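PDB 6QVM: multiheme cytochrome cf, which probably serves as an extracellular Fe(III) reductase, an undecaheme cytochrome of the S-layer that passes electrons through its c-type hemes to insoluble acceptors. Local coordinates for residues 612-616 with 664-668; 380-384 with 396-400. All blocks are in the same frame, centred on the assembly; numbering follows the deposited sequence.

Contact 1 (612-616 with 664-668); sequences WTDKV and TELLL. With HEC (heme c), chain O.
Helix segments 612-616 and 664-668, touching through Trp-612, Lys-615, Val-616, Thr-664, Glu-665 and Leu-668, run side by side in nearly the same direction, 22° apart, with axes 12.6 Å distant. Side chains therefore bridge the space. In Trp-612, CG is swung away from the backbone N (chi1 170°), which points the far end of the indole at the partner helix while CB and CZ3 pass along a heme c. Its CH2 lies 3.9 Å from Glu-665 CG, with the ring and carboxylate planes 52° apart. Its CB lies 3.6 Å from heme methyl CMA, and CZ3 is 3.7 Å from propionate O2A. Val-616 CG2 sits over one ring face, offset toward the rim. Indole NE1 is bonded to His-656 O. Lys-615 bends at its last torsion, bringing NZ to 3.1 Å from Glu-665 OE2. This salt bridge uses the anti side of the carboxylate. Val-616 CG1 meets Thr-664 CG2 tip to tip at 4.2 Å and also reaches Leu-668 CD1. Replacing Glu-665 with an alanine would probably leave Lys-615 without this charge partner and open a gap beside Trp-612. The contact thus combines an apolar inner side with a charged rim, and fixes an indole against the heme edge.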
ATOM      1  N   TRP A 612      13.848 -34.851 -24.112  1.00 83.93           N
ATOM      2  CA  TRP A 612      14.952 -33.951 -23.792  1.00 75.49           C
ATOM      3  C   TRP A 612      15.331 -34.023 -22.316  1.00 78.52           C
ATOM      4  O   TRP A 612      16.518 -33.958 -21.977  1.00 66.73           O
ATOM      5  CB  TRP A 612      14.607 -32.512 -24.181  1.00 58.64           C
ATOM      6  CG  TRP A 612      15.605 -31.520 -23.655  1.00 48.77           C
ATOM      7  CD1 TRP A 612      15.611 -30.940 -22.417  1.00 51.89           C
ATOM      8  CD2 TRP A 612      16.752 -31.008 -24.342  1.00 47.69           C
ATOM      9  NE1 TRP A 612      16.688 -30.101 -22.290  1.00 49.96           N
ATOM     10  CE2 TRP A 612      17.403 -30.119 -23.459  1.00 50.41           C
ATOM     11  CE3 TRP A 612      17.289 -31.209 -25.618  1.00 49.45           C
ATOM     12  CZ2 TRP A 612      18.569 -29.443 -23.808  1.00 47.35           C
ATOM     13  CZ3 TRP A 612      18.441 -30.532 -25.966  1.00 57.97           C
ATOM     14  CH2 TRP A 612      19.070 -29.658 -25.063  1.00 55.82           C
ATOM     15  N   THR A 613      14.344 -34.146 -21.423  1.00 79.25           N
ATOM     16  CA  THR A 613      14.616 -34.041 -19.991  1.00 83.77           C
ATOM     17  C   THR A 613      15.309 -35.292 -19.457  1.00 84.87           C
ATOM     18  O   THR A 613      16.291 -35.186 -18.717  1.00 68.71           O
ATOM     19  CB  THR A 613      13.323 -33.750 -19.228  1.00 79.28           C
ATOM     20  OG1 THR A 613      13.351 -32.388 -18.768  1.00 84.59           O
ATOM     21  CG2 THR A 613      13.158 -34.691 -18.037  1.00 80.82           C
ATOM     22  N   ASP A 614      14.841 -36.482 -19.850  1.00 82.03           N
ATOM     23  CA  ASP A 614      15.561 -37.703 -19.499  1.00 78.53           C
ATOM     24  C   ASP A 614      16.972 -37.659 -20.057  1.00 80.08           C
ATOM     25  O   ASP A 614      17.950 -37.891 -19.341  1.00 74.87           O
ATOM     26  CB  ASP A 614      14.832 -38.935 -20.037  1.00 72.43           C
ATOM     27  CG  ASP A 614      13.459 -39.133 -19.426  1.00 77.97           C
ATOM     28  OD1 ASP A 614      13.234 -38.669 -18.292  1.00 67.38           O
ATOM     29  OD2 ASP A 614      12.606 -39.774 -20.082  1.00 79.56           O
ATOM     30  N   LYS A 615      17.082 -37.329 -21.343  1.00 70.02           N
ATOM     31  CA  LYS A 615      18.360 -37.320 -22.041  1.00 65.42           C
ATOM     32  C   LYS A 615      19.371 -36.388 -21.383  1.00 63.49           C
ATOM     33  O   LYS A 615      20.580 -36.624 -21.482  1.00 91.80           O
ATOM     34  CB  LYS A 615      18.098 -36.957 -23.499  1.00 71.43           C
ATOM     35  CG  LYS A 615      19.295 -36.580 -24.330  1.00 92.58           C
ATOM     36  CD  LYS A 615      18.818 -36.138 -25.703  1.00108.58           C
ATOM     37  CE  LYS A 615      19.956 -35.602 -26.550  1.00111.60           C
ATOM     38  NZ  LYS A 615      20.500 -34.333 -25.997  1.00106.21           N
ATOM     39  N   VAL A 616      18.908 -35.346 -20.699  1.00 72.44           N
ATOM     40  CA  VAL A 616      19.825 -34.467 -19.982  1.00 68.76           C
ATOM     41  C   VAL A 616      20.126 -35.020 -18.592  1.00 78.67           C
ATOM     42  O   VAL A 616      21.280 -35.014 -18.165  1.00 69.54           O
ATOM     43  CB  VAL A 616      19.270 -33.028 -19.929  1.00 69.26           C
ATOM     44  CG1 VAL A 616      20.168 -32.135 -19.072  1.00 56.30           C
ATOM     45  CG2 VAL A 616      19.168 -32.470 -21.334  1.00 69.41           C
ATOM     46  N   THR A 664      23.621 -25.892 -22.454  1.00 70.36           N
ATOM     47  CA  THR A 664      23.586 -27.167 -21.744  1.00 75.39           C
ATOM     48  C   THR A 664      24.369 -28.243 -22.486  1.00 84.75           C
ATOM     49  O   THR A 664      25.148 -28.985 -21.880  1.00 97.88           O
ATOM     50  CB  THR A 664      22.137 -27.600 -21.531  1.00 71.85           C
ATOM     51  OG1 THR A 664      21.554 -26.807 -20.487  1.00 68.71           O
ATOM     52  CG2 THR A 664      22.061 -29.075 -21.161  1.00 75.23           C
ATOM     53  N   GLU A 665      24.182 -28.344 -23.802  1.00 86.07           N
ATOM     54  CA  GLU A 665      24.899 -29.367 -24.555  1.00 86.07           C
ATOM     55  C   GLU A 665      26.371 -29.010 -24.703  1.00 79.72           C
ATOM     56  O   GLU A 665      27.238 -29.889 -24.630  1.00 78.97           O
ATOM     57  CB  GLU A 665      24.235 -29.580 -25.912  1.00 77.33           C
ATOM     58  CG  GLU A 665      22.880 -30.268 -25.804  1.00 92.48           C
ATOM     59  CD  GLU A 665      22.327 -30.711 -27.146  1.00107.30           C
ATOM     60  OE1 GLU A 665      22.298 -29.887 -28.083  1.00 94.81           O
ATOM     61  OE2 GLU A 665      21.929 -31.889 -27.267  1.00114.08           O
ATOM     62  N   LEU A 666      26.678 -27.720 -24.868  1.00 65.02           N
ATOM     63  CA  LEU A 666      28.071 -27.286 -24.869  1.00 67.50           C
ATOM     64  C   LEU A 666      28.722 -27.484 -23.511  1.00 78.78           C
ATOM     65  O   LEU A 666      29.954 -27.545 -23.431  1.00 83.91           O
ATOM     66  CB  LEU A 666      28.165 -25.815 -25.292  1.00 64.91           C
ATOM     67  CG  LEU A 666      29.538 -25.243 -25.665  1.00 86.33           C
ATOM     68  CD1 LEU A 666      29.813 -25.362 -27.163  1.00 94.30           C
ATOM     69  CD2 LEU A 666      29.660 -23.797 -25.197  1.00 75.53           C
ATOM     70  N   LEU A 667      27.925 -27.578 -22.443  1.00 80.65           N
ATOM     71  CA  LEU A 667      28.489 -27.858 -21.127  1.00 78.72           C
ATOM     72  C   LEU A 667      28.697 -29.352 -20.918  1.00 80.41           C
ATOM     73  O   LEU A 667      29.702 -29.764 -20.332  1.00 76.74           O
ATOM     74  CB  LEU A 667      27.592 -27.284 -20.026  1.00 70.13           C
ATOM     75  CG  LEU A 667      27.743 -25.803 -19.686  1.00 74.49           C
ATOM     76  CD1 LEU A 667      27.072 -25.482 -18.357  1.00 71.93           C
ATOM     77  CD2 LEU A 667      29.207 -25.391 -19.666  1.00 67.57           C
ATOM     78  N   LEU A 668      27.760 -30.177 -21.384  1.00 69.33           N
ATOM     79  CA  LEU A 668      27.882 -31.619 -21.192  1.00 77.64           C
ATOM     80  C   LEU A 668      28.965 -32.210 -22.088  1.00 92.91           C
ATOM     81  O   LEU A 668      29.679 -33.134 -21.681  1.00 93.92           O
ATOM     82  CB  LEU A 668      26.535 -32.292 -21.448  1.00 63.60           C
ATOM     83  CG  LEU A 668      25.444 -31.954 -20.434  1.00 68.24           C
ATOM     84  CD1 LEU A 668      24.193 -32.778 -20.697  1.00 55.51           C
ATOM     85  CD2 LEU A 668      25.955 -32.170 -19.024  1.00 58.14           C
TER
HETATM   86 FE   HEC O 711      11.001 -24.337 -26.103  1.00 35.72          FE
HETATM   87  CHA HEC O 711      12.995 -25.722 -28.530  1.00 57.32           C
HETATM   88  CHB HEC O 711      11.101 -27.333 -24.367  1.00 55.22           C
HETATM   89  CHC HEC O 711       8.894 -23.024 -23.713  1.00 46.75           C
HETATM   90  CHD HEC O 711      10.648 -21.441 -27.970  1.00 55.86           C
HETATM   91  NA  HEC O 711      11.868 -26.181 -26.398  1.00 61.97           N
HETATM   92  C1A HEC O 711      12.678 -26.529 -27.461  1.00 56.24           C
HETATM   93  C2A HEC O 711      13.129 -27.892 -27.259  1.00 64.33           C
HETATM   94  C3A HEC O 711      12.609 -28.329 -26.107  1.00 63.30           C
HETATM   95  C4A HEC O 711      11.800 -27.268 -25.547  1.00 58.36           C
HETATM   96  CMA HEC O 711      12.833 -29.726 -25.496  1.00 55.32           C
HETATM   97  CAA HEC O 711      14.065 -28.692 -28.193  1.00 51.38           C
HETATM   98  CBA HEC O 711      15.471 -28.134 -27.988  1.00 64.24           C
HETATM   99  CGA HEC O 711      16.497 -28.926 -28.761  1.00 73.90           C
HETATM  100  O1A HEC O 711      16.178 -30.049 -29.239  1.00 63.68           O
HETATM  101  O2A HEC O 711      17.647 -28.428 -28.892  1.00 65.47           O
HETATM  102  NB  HEC O 711      10.182 -25.033 -24.370  1.00 50.39           N
HETATM  103  C1B HEC O 711      10.320 -26.316 -23.863  1.00 62.22           C
HETATM  104  C2B HEC O 711       9.508 -26.420 -22.672  1.00 59.16           C
HETATM  105  C3B HEC O 711       8.898 -25.232 -22.490  1.00 45.02           C
HETATM  106  C4B HEC O 711       9.306 -24.336 -23.554  1.00 50.09           C
HETATM  107  CMB HEC O 711       9.388 -27.700 -21.807  1.00 58.92           C
HETATM  108  CAB HEC O 711       7.919 -24.865 -21.358  1.00 29.74           C
HETATM  109  CBB HEC O 711       8.702 -24.817 -20.035  1.00 26.75           C
HETATM  110  NC  HEC O 711       9.927 -22.589 -25.907  1.00 51.78           N
HETATM  111  C1C HEC O 711       9.198 -22.216 -24.791  1.00 39.31           C
HETATM  112  C2C HEC O 711       8.899 -20.798 -24.909  1.00 44.49           C
HETATM  113  C3C HEC O 711       9.299 -20.392 -26.131  1.00 42.47           C
HETATM  114  C4C HEC O 711      10.004 -21.495 -26.751  1.00 47.09           C
HETATM  115  CMC HEC O 711       7.976 -20.009 -23.954  1.00 32.69           C
HETATM  116  CAC HEC O 711       9.150 -18.993 -26.787  1.00 30.13           C
HETATM  117  CBC HEC O 711       9.935 -17.909 -26.021  1.00 27.14           C
HETATM  118  ND  HEC O 711      11.709 -23.678 -27.952  1.00 53.85           N
HETATM  119  C1D HEC O 711      11.417 -22.441 -28.524  1.00 57.30           C
HETATM  120  C2D HEC O 711      12.060 -22.365 -29.811  1.00 60.47           C
HETATM  121  C3D HEC O 711      12.793 -23.704 -29.981  1.00 60.33           C
HETATM  122  C4D HEC O 711      12.517 -24.454 -28.781  1.00 62.05           C
HETATM  123  CMD HEC O 711      12.007 -21.175 -30.790  1.00 47.06           C
HETATM  124  CAD HEC O 711      13.647 -24.163 -31.178  1.00 58.56           C
HETATM  125  CBD HEC O 711      14.966 -23.396 -31.174  1.00 70.04           C
HETATM  126  CGD HEC O 711      15.640 -23.532 -32.520  1.00 86.00           C
HETATM  127  O1D HEC O 711      15.821 -24.689 -32.991  1.00 80.88           O
HETATM  128  O2D HEC O 711      16.010 -22.481 -33.115  1.00 78.95           O

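Contact 2 (380-384 with 396-400); sequences SATCE and EYNDE. With CA (calcium ion), chain S; HEC (heme c), chain J; NGA (2-acetamido-2-deoxy-beta-D-galactopyranose), chain D.
A calcium site joins the heme-bearing segment 380-384 to the turn at 396-400. Glu-384 OE2, Asn-398 OD1 and Asp-399 OD1 each bind the ion at 2.4 Å. Three waters and Gly-395 O complete a shell of seven ligands. Glu-384 CG lies beside the backbone N (chi1 -80°), and from there the chain runs out extended to the ion. The Glu-384 and Asn-398 side chains approach from opposite directions, but OE2 and OD1 sit side by side on the calcium, 3.0 Å apart. Asp-399 gives one oxygen to calcium; its OD2 accepts from a bound water at 2.7 Å and also pairs with Asn-572. Beside the site, Ser-380 OG donates to Tyr-397 OH at 2.6 Å, meeting the phenol at its edge. Tyr-397 OH is also bonded to Ile-471 O. Asn-398 CB covers the centre of one face of that ring. Ser-380 O accepts from both Cys-383 N and Glu-384 N, which secures the short helical turn. On that turn Cys-383 SG is joined to heme carbon CAB by a thioether. At the far end, Glu-400 OE1 takes a bond of 3.0 Å from N2 of an N-acetylgalactosamine. The cation probably offsets the closeness of the Glu-384 and Asp-399 carboxylates. Calcium thus ties a heme-attachment turn to the start of a strand that touches the glycan.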
ATOM      1  N   SER A 380       2.017 -11.578   3.994  1.00 36.56           N
ATOM      2  CA  SER A 380       1.158 -11.784   2.833  1.00 36.23           C
ATOM      3  C   SER A 380      -0.317 -11.793   3.195  1.00 33.79           C
ATOM      4  O   SER A 380      -1.156 -11.561   2.320  1.00 40.85           O
ATOM      5  CB  SER A 380       1.521 -13.097   2.142  1.00 37.59           C
ATOM      6  OG  SER A 380       2.844 -13.051   1.647  1.00 45.84           O
ATOM      7  N   ALA A 381      -0.649 -12.056   4.461  1.00 28.88           N
ATOM      8  CA  ALA A 381      -2.050 -12.091   4.867  1.00 28.61           C
ATOM      9  C   ALA A 381      -2.724 -10.739   4.680  1.00 26.78           C
ATOM     10  O   ALA A 381      -3.949 -10.672   4.535  1.00 29.08           O
ATOM     11  CB  ALA A 381      -2.160 -12.541   6.323  1.00 18.98           C
ATOM     12  N   THR A 382      -1.943  -9.654   4.693  1.00 22.43           N
ATOM     13  CA  THR A 382      -2.505  -8.331   4.429  1.00 24.88           C
ATOM     14  C   THR A 382      -3.164  -8.285   3.056  1.00 28.97           C
ATOM     15  O   THR A 382      -4.203  -7.641   2.870  1.00 29.29           O
ATOM     16  CB  THR A 382      -1.411  -7.273   4.546  1.00 26.57           C
ATOM     17  OG1 THR A 382      -0.910  -7.259   5.888  1.00 32.92           O
ATOM     18  CG2 THR A 382      -1.940  -5.891   4.192  1.00 22.83           C
ATOM     19  N   CYS A 383      -2.594  -9.002   2.089  1.00 22.44           N
ATOM     20  CA  CYS A 383      -3.110  -9.027   0.726  1.00 21.55           C
ATOM     21  C   CYS A 383      -4.003 -10.225   0.437  1.00 25.03           C
ATOM     22  O   CYS A 383      -4.915 -10.125  -0.392  1.00 26.58           O
ATOM     23  CB  CYS A 383      -1.953  -9.029  -0.278  1.00 22.40           C
ATOM     24  SG  CYS A 383      -0.533  -8.032   0.219  1.00 29.16           S
ATOM     25  N   GLU A 384      -3.769 -11.352   1.114  1.00 30.02           N
ATOM     26  CA  GLU A 384      -4.456 -12.592   0.778  1.00 32.93           C
ATOM     27  C   GLU A 384      -5.940 -12.565   1.115  1.00 26.51           C
ATOM     28  O   GLU A 384      -6.687 -13.399   0.601  1.00 29.81           O
ATOM     29  CB  GLU A 384      -3.790 -13.770   1.489  1.00 36.16           C
ATOM     30  CG  GLU A 384      -2.522 -14.265   0.813  1.00 41.27           C
ATOM     31  CD  GLU A 384      -1.710 -15.183   1.704  1.00 42.43           C
ATOM     32  OE1 GLU A 384      -1.680 -14.953   2.930  1.00 53.21           O
ATOM     33  OE2 GLU A 384      -1.108 -16.142   1.185  1.00 47.84           O
ATOM     34  N   GLU A 396      -1.602 -18.121  -3.889  1.00 34.48           N
ATOM     35  CA  GLU A 396      -1.132 -19.494  -4.040  1.00 29.18           C
ATOM     36  C   GLU A 396       0.372 -19.635  -3.837  1.00 29.71           C
ATOM     37  O   GLU A 396       0.849 -20.759  -3.669  1.00 37.35           O
ATOM     38  CB  GLU A 396      -1.502 -20.035  -5.419  1.00 36.26           C
ATOM     39  CG  GLU A 396      -0.836 -19.293  -6.576  1.00 35.55           C
ATOM     40  CD  GLU A 396      -1.702 -18.175  -7.142  1.00 42.08           C
ATOM     41  OE1 GLU A 396      -1.631 -17.932  -8.367  1.00 42.46           O
ATOM     42  OE2 GLU A 396      -2.455 -17.548  -6.362  1.00 42.08           O
ATOM     43  N   TYR A 397       1.123 -18.530  -3.833  1.00 34.52           N
ATOM     44  CA  TYR A 397       2.580 -18.611  -3.822  1.00 33.17           C
ATOM     45  C   TYR A 397       3.132 -19.314  -2.583  1.00 37.79           C
ATOM     46  O   TYR A 397       4.258 -19.823  -2.629  1.00 38.68           O
ATOM     47  CB  TYR A 397       3.182 -17.206  -3.934  1.00 35.56           C
ATOM     48  CG  TYR A 397       3.546 -16.593  -2.604  1.00 33.20           C
ATOM     49  CD1 TYR A 397       2.571 -16.053  -1.780  1.00 30.13           C
ATOM     50  CD2 TYR A 397       4.865 -16.554  -2.174  1.00 35.61           C
ATOM     51  CE1 TYR A 397       2.896 -15.499  -0.557  1.00 31.09           C
ATOM     52  CE2 TYR A 397       5.202 -15.997  -0.955  1.00 42.53           C
ATOM     53  CZ  TYR A 397       4.212 -15.473  -0.148  1.00 36.72           C
ATOM     54  OH  TYR A 397       4.543 -14.912   1.066  1.00 38.36           O
ATOM     55  N   ASN A 398       2.381 -19.345  -1.478  1.00 36.22           N
ATOM     56  CA  ASN A 398       2.830 -19.997  -0.252  1.00 34.85           C
ATOM     57  C   ASN A 398       1.893 -21.121   0.180  1.00 38.79           C
ATOM     58  O   ASN A 398       1.898 -21.513   1.349  1.00 41.50           O
ATOM     59  CB  ASN A 398       2.995 -18.980   0.881  1.00 33.17           C
ATOM     60  CG  ASN A 398       1.702 -18.260   1.231  1.00 42.21           C
ATOM     61  OD1 ASN A 398       0.633 -18.561   0.699  1.00 36.95           O
ATOM     62  ND2 ASN A 398       1.798 -17.300   2.139  1.00 37.16           N
ATOM     63  N   ASP A 399       1.092 -21.647  -0.741  1.00 41.21           N
ATOM     64  CA  ASP A 399       0.098 -22.654  -0.415  1.00 45.67           C
ATOM     65  C   ASP A 399       0.710 -24.053  -0.465  1.00 47.40           C
ATOM     66  O   ASP A 399       1.887 -24.243  -0.782  1.00 41.55           O
ATOM     67  CB  ASP A 399      -1.096 -22.542  -1.362  1.00 45.24           C
ATOM     68  CG  ASP A 399      -2.001 -21.373  -1.026  1.00 48.43           C
ATOM     69  OD1 ASP A 399      -1.698 -20.651  -0.050  1.00 42.37           O
ATOM     70  OD2 ASP A 399      -3.021 -21.190  -1.727  1.00 43.27           O
ATOM     71  N   GLU A 400      -0.116 -25.049  -0.153  1.00 39.93           N
ATOM     72  CA  GLU A 400       0.259 -26.456  -0.208  1.00 40.99           C
ATOM     73  C   GLU A 400      -0.334 -27.077  -1.466  1.00 39.13           C
ATOM     74  O   GLU A 400      -1.541 -26.967  -1.707  1.00 44.91           O
ATOM     75  CB  GLU A 400      -0.242 -27.183   1.041  1.00 43.29           C
ATOM     76  CG  GLU A 400       0.070 -28.668   1.098  1.00 59.13           C
ATOM     77  CD  GLU A 400      -0.465 -29.320   2.364  1.00 67.20           C
ATOM     78  OE1 GLU A 400      -0.003 -30.431   2.713  1.00 62.08           O
ATOM     79  OE2 GLU A 400      -1.347 -28.711   3.011  1.00 64.26           O
TER
HETATM   80 CA    CA S 722      -1.781 -18.360   0.597  1.00 38.72          CA
HETATM   81 FE   HEC J 706      -4.763  -5.932  -4.576  1.00 22.82          FE
HETATM   82  CHA HEC J 706      -5.360  -5.200  -7.845  1.00 20.75           C
HETATM   83  CHB HEC J 706      -1.426  -6.428  -5.305  1.00 22.39           C
HETATM   84  CHC HEC J 706      -4.049  -6.119  -1.215  1.00 23.10           C
HETATM   85  CHD HEC J 706      -8.145  -6.019  -3.869  1.00 21.19           C
HETATM   86  NA  HEC J 706      -3.602  -5.823  -6.248  1.00 25.45           N
HETATM   87  C1A HEC J 706      -4.068  -5.551  -7.518  1.00 24.65           C
HETATM   88  C2A HEC J 706      -2.967  -5.698  -8.447  1.00 27.75           C
HETATM   89  C3A HEC J 706      -1.881  -6.041  -7.747  1.00 26.70           C
HETATM   90  C4A HEC J 706      -2.262  -6.133  -6.354  1.00 24.87           C
HETATM   91  CMA HEC J 706      -0.480  -6.310  -8.330  1.00 24.37           C
HETATM   92  CAA HEC J 706      -3.050  -5.496  -9.975  1.00 22.42           C
HETATM   93  CBA HEC J 706      -2.655  -4.063 -10.314  1.00 30.42           C
HETATM   94  CGA HEC J 706      -2.599  -3.922 -11.812  1.00 43.84           C
HETATM   95  O1A HEC J 706      -3.468  -4.507 -12.518  1.00 39.84           O
HETATM   96  O2A HEC J 706      -1.682  -3.212 -12.299  1.00 41.83           O
HETATM   97  NB  HEC J 706      -3.059  -6.229  -3.469  1.00 18.42           N
HETATM   98  C1B HEC J 706      -1.776  -6.356  -3.973  1.00 22.60           C
HETATM   99  C2B HEC J 706      -0.858  -6.408  -2.858  1.00 20.29           C
HETATM  100  C3B HEC J 706      -1.580  -6.333  -1.721  1.00 18.34           C
HETATM  101  C4B HEC J 706      -2.982  -6.213  -2.088  1.00 19.60           C
HETATM  102  CMB HEC J 706       0.670  -6.576  -3.023  1.00 24.03           C
HETATM  103  CAB HEC J 706      -1.042  -6.360  -0.267  1.00 30.02           C
HETATM  104  CBB HEC J 706      -0.035  -5.218   0.022  1.00 19.83           C
HETATM  105  NC  HEC J 706      -5.894  -6.109  -2.873  1.00 19.12           N
HETATM  106  C1C HEC J 706      -5.388  -6.079  -1.580  1.00 17.92           C
HETATM  107  C2C HEC J 706      -6.510  -6.029  -0.654  1.00 17.97           C
HETATM  108  C3C HEC J 706      -7.650  -5.934  -1.381  1.00 20.22           C
HETATM  109  C4C HEC J 706      -7.276  -6.027  -2.791  1.00 20.82           C
HETATM  110  CMC HEC J 706      -6.376  -5.922   0.886  1.00 16.37           C
HETATM  111  CAC HEC J 706      -9.121  -5.864  -0.867  1.00 25.65           C
HETATM  112  CBC HEC J 706      -9.407  -4.654   0.057  1.00 21.70           C
HETATM  113  ND  HEC J 706      -6.482  -5.656  -5.681  1.00 18.96           N
HETATM  114  C1D HEC J 706      -7.783  -5.739  -5.175  1.00 21.11           C
HETATM  115  C2D HEC J 706      -8.706  -5.499  -6.258  1.00 23.80           C
HETATM  116  C3D HEC J 706      -7.833  -5.245  -7.491  1.00 24.02           C
HETATM  117  C4D HEC J 706      -6.468  -5.359  -7.042  1.00 22.53           C
HETATM  118  CMD HEC J 706     -10.245  -5.495  -6.199  1.00 26.00           C
HETATM  119  CAD HEC J 706      -8.306  -4.906  -8.914  1.00 24.10           C
HETATM  120  CBD HEC J 706      -8.218  -3.379  -9.013  1.00 26.78           C
HETATM  121  CGD HEC J 706      -8.809  -2.856 -10.297  1.00 33.65           C
HETATM  122  O1D HEC J 706      -8.869  -3.638 -11.281  1.00 33.09           O
HETATM  123  O2D HEC J 706      -9.207  -1.659 -10.333  1.00 34.62           O
HETATM  124  C1  NGA D   1       0.757 -28.287   5.654  1.00 55.46           C
HETATM  125  C2  NGA D   1       0.189 -29.511   6.375  1.00 64.69           C
HETATM  126  C3  NGA D   1      -1.340 -29.391   6.522  1.00 65.79           C
HETATM  127  C4  NGA D   1      -1.626 -28.037   7.167  1.00 67.48           C
HETATM  128  C5  NGA D   1      -0.958 -26.881   6.429  1.00 62.21           C
HETATM  129  C6  NGA D   1      -1.180 -25.555   7.148  1.00 63.66           C
HETATM  130  C7  NGA D   1       1.803 -31.319   5.967  1.00 81.95           C
HETATM  131  C8  NGA D   1       2.534 -30.884   7.208  1.00 71.31           C
HETATM  132  N2  NGA D   1       0.678 -30.670   5.640  1.00 65.77           N
HETATM  133  O3  NGA D   1      -1.970 -30.413   7.304  1.00 65.82           O
HETATM  134  O4  NGA D   1      -1.120 -28.051   8.480  1.00 68.96           O
HETATM  135  O5  NGA D   1       0.430 -27.097   6.331  1.00 56.88           O
HETATM  136  O6  NGA D   1      -2.538 -25.187   7.034  1.00 84.35           O
HETATM  137  O7  NGA D   1       2.254 -32.251   5.297  1.00 73.92           O
HETATM  138  O   HOH W   1      -3.827 -18.788  -0.732  1.00 37.35           O
HETATM  139  O   HOH W   2      -3.743 -17.634   1.983  1.00 44.85           O
HETATM  140  O   HOH W   3      -1.562 -19.361   3.032  1.00 43.17           O

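From the N terminus the chain reaches contact 2 first. There residues 380-384 and 396-400 close a short loop, with 11 residues between them and no helix or strand among those. The chain then enters strand 400-403, part of a four-stranded antiparallel sheet with 410-411, 567-572 and 589-593. Contact 1 follows, pairing helices 606-628 and 661-672. It closes a longer loop with 47 residues between the segments, more than half of them helical, including helix 641-652. The two loops are in series and neither nest nor cross. The centres of contacts 1 and 2 are about 35 Å apart, and the nearest atoms of contacts 1 and 2 about 22 Å. Contact 2 joins a heme-attachment turn to the sheet, while contact 1 ties together helices near the C terminus, beside another heme.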